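PDB 4JRA: synaptic vesicle glycoprotein 2C from Homo sapiens, which is a synaptic vesicle membrane glycoprotein whose luminal domain, a pentapeptide-repeat-like beta-helix, serves as a protein receptor for botulinum neurotoxin A. Local coordinates for residues Thr107-Glu110 and Pro111-Ile115. Residues are numbered along the deposited sequence; the frame is centred on the assembly and turned at random.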
loop_
_atom_site.group_PDB
_atom_site.type_symbol
_atom_site.label_atom_id
_atom_site.label_comp_id
_atom_site.label_asym_id
_atom_site.label_seq_id
_atom_site.Cartn_x
_atom_site.Cartn_y
_atom_site.Cartn_z
ATOM N N THR D 107 10.335 -24.655 4.597
ATOM C CA THR D 107 11.302 -24.995 5.626
ATOM C C THR D 107 10.544 -25.781 6.676
ATOM O O THR D 107 9.323 -25.783 6.665
ATOM C CB THR D 107 11.835 -23.729 6.285
ATOM O OG1 THR D 107 10.739 -23.027 6.875
ATOM C CG2 THR D 107 12.498 -22.811 5.269
ATOM N N ASP D 108 11.248 -26.427 7.595
ATOM C CA ASP D 108 10.595 -27.155 8.679
ATOM C C ASP D 108 10.735 -26.365 9.971
ATOM O O ASP D 108 10.580 -26.905 11.067
ATOM C CB ASP D 108 11.259 -28.512 8.850
ATOM C CG ASP D 108 12.711 -28.392 9.204
ATOM O OD1 ASP D 108 13.311 -27.347 8.895
ATOM O OD2 ASP D 108 13.262 -29.335 9.800
ATOM N N PHE D 109 11.034 -25.077 9.838
ATOM C CA PHE D 109 11.384 -24.236 10.980
ATOM C C PHE D 109 10.211 -23.967 11.912
ATOM O O PHE D 109 9.100 -23.654 11.480
ATOM C CB PHE D 109 11.973 -22.904 10.494
ATOM C CG PHE D 109 13.332 -23.030 9.841
ATOM C CD1 PHE D 109 14.169 -24.077 10.141
ATOM C CD2 PHE D 109 13.765 -22.093 8.924
ATOM C CE1 PHE D 109 15.404 -24.186 9.541
ATOM C CE2 PHE D 109 15.008 -22.209 8.320
ATOM C CZ PHE D 109 15.823 -23.252 8.632
ATOM N N GLU D 110 10.488 -24.094 13.202
ATOM C CA GLU D 110 9.496 -23.886 14.237
ATOM C C GLU D 110 9.983 -22.826 15.209
ATOM O O GLU D 110 11.179 -22.511 15.232
ATOM C CB GLU D 110 9.265 -25.195 14.985
ATOM C CG GLU D 110 8.380 -26.173 14.245
ATOM C CD GLU D 110 7.941 -27.327 15.120
ATOM O OE1 GLU D 110 8.131 -28.488 14.701
ATOM O OE2 GLU D 110 7.414 -27.075 16.227
ATOM N N PRO D 111 9.059 -22.271 16.015
ATOM C CA PRO D 111 9.391 -21.283 17.050
ATOM C C PRO D 111 10.544 -21.689 17.951
ATOM O O PRO D 111 11.386 -20.856 18.267
ATOM C CB PRO D 111 8.103 -21.211 17.889
ATOM C CG PRO D 111 7.222 -22.369 17.402
ATOM C CD PRO D 111 7.607 -22.521 15.979
ATOM N N TYR D 112 10.578 -22.956 18.351
ATOM C CA TYR D 112 11.525 -23.416 19.360
ATOM C C TYR D 112 12.962 -23.525 18.822
ATOM O O TYR D 112 13.876 -23.918 19.547
ATOM C CB TYR D 112 11.068 -24.769 19.915
ATOM C CG TYR D 112 11.347 -25.924 18.980
ATOM C CD1 TYR D 112 10.492 -26.220 17.933
ATOM C CD2 TYR D 112 12.478 -26.708 19.133
ATOM C CE1 TYR D 112 10.753 -27.264 17.072
ATOM C CE2 TYR D 112 12.745 -27.752 18.274
ATOM C CZ TYR D 112 11.878 -28.021 17.248
ATOM O OH TYR D 112 12.146 -29.068 16.395
ATOM N N LYS D 113 13.160 -23.172 17.557
ATOM C CA LYS D 113 14.475 -23.279 16.937
ATOM C C LYS D 113 15.235 -21.959 17.004
ATOM O O LYS D 113 16.456 -21.945 17.131
ATOM C CB LYS D 113 14.338 -23.753 15.488
ATOM C CG LYS D 113 13.888 -25.205 15.386
ATOM C CD LYS D 113 13.748 -25.675 13.961
ATOM C CE LYS D 113 13.136 -27.064 13.894
ATOM N NZ LYS D 113 13.959 -28.057 14.644
ATOM N N PHE D 114 14.507 -20.852 16.924
ATOM C CA PHE D 114 15.105 -19.527 16.996
ATOM C C PHE D 114 14.955 -19.022 18.417
ATOM O O PHE D 114 13.841 -18.767 18.859
ATOM C CB PHE D 114 14.398 -18.570 16.039
ATOM C CG PHE D 114 14.313 -19.063 14.629
ATOM C CD1 PHE D 114 13.478 -20.120 14.296
ATOM C CD2 PHE D 114 15.022 -18.449 13.626
ATOM C CE1 PHE D 114 13.388 -20.573 12.990
ATOM C CE2 PHE D 114 14.931 -18.903 12.313
ATOM C CZ PHE D 114 14.114 -19.961 12.002
ATOM N N ILE D 115 16.063 -18.879 19.135
ATOM C CA ILE D 115 16.012 -18.486 20.545
ATOM C C ILE D 115 16.543 -17.055 20.773
ATOM O O ILE D 115 17.608 -16.688 20.274
ATOM C CB ILE D 115 16.753 -19.516 21.418
ATOM C CG1 ILE D 115 16.086 -20.892 21.289
ATOM C CG2 ILE D 115 16.753 -19.098 22.874
ATOM C CD1 ILE D 115 14.617 -20.942 21.780
#
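Chi1 places CG beside the residue's own backbone N in both Phe109 (-69°) and Phe114, while their different chi2 rotations turn the ring planes against each other. The rings meet edge-to-face, Phe114 presenting its edge to the face of Phe109 with the planes at 85°. Their centroids are 5.5 Å apart. Phe114 CE1 also lies 3.7 Å from Phe109 CB, which sits in the plane of the Phe114 ring. Lys113 N donates to Glu110 O at 3.1 Å, closing a type I beta turn through Pro111 and Tyr112. Glu110 O lies at the edge of the Phe114 ring, near its plane, 3.4 Å from Phe114 CD1. Residues 107-110 pass beside strand 88-90, and the turn then leads into strand 114-115, at a corner of the quadrilateral beta-helix. Phe94 and Phe119 extend the aromatic packing around Phe114, while Phe84 meets Phe109. Lys113 runs back past Phe109 and the Glu110 backbone, extended through chi2 and chi3; a bend at chi4 turns Lys113 NZ to donate to Tyr112 OH at 2.7 Å. Lys113 CG lies over the centre of the Tyr112 ring. Glu110 meets that ring at its edge, Glu110 CD lying 3.4 Å from Tyr112 CE1 with the carboxylate 79° from the ring plane.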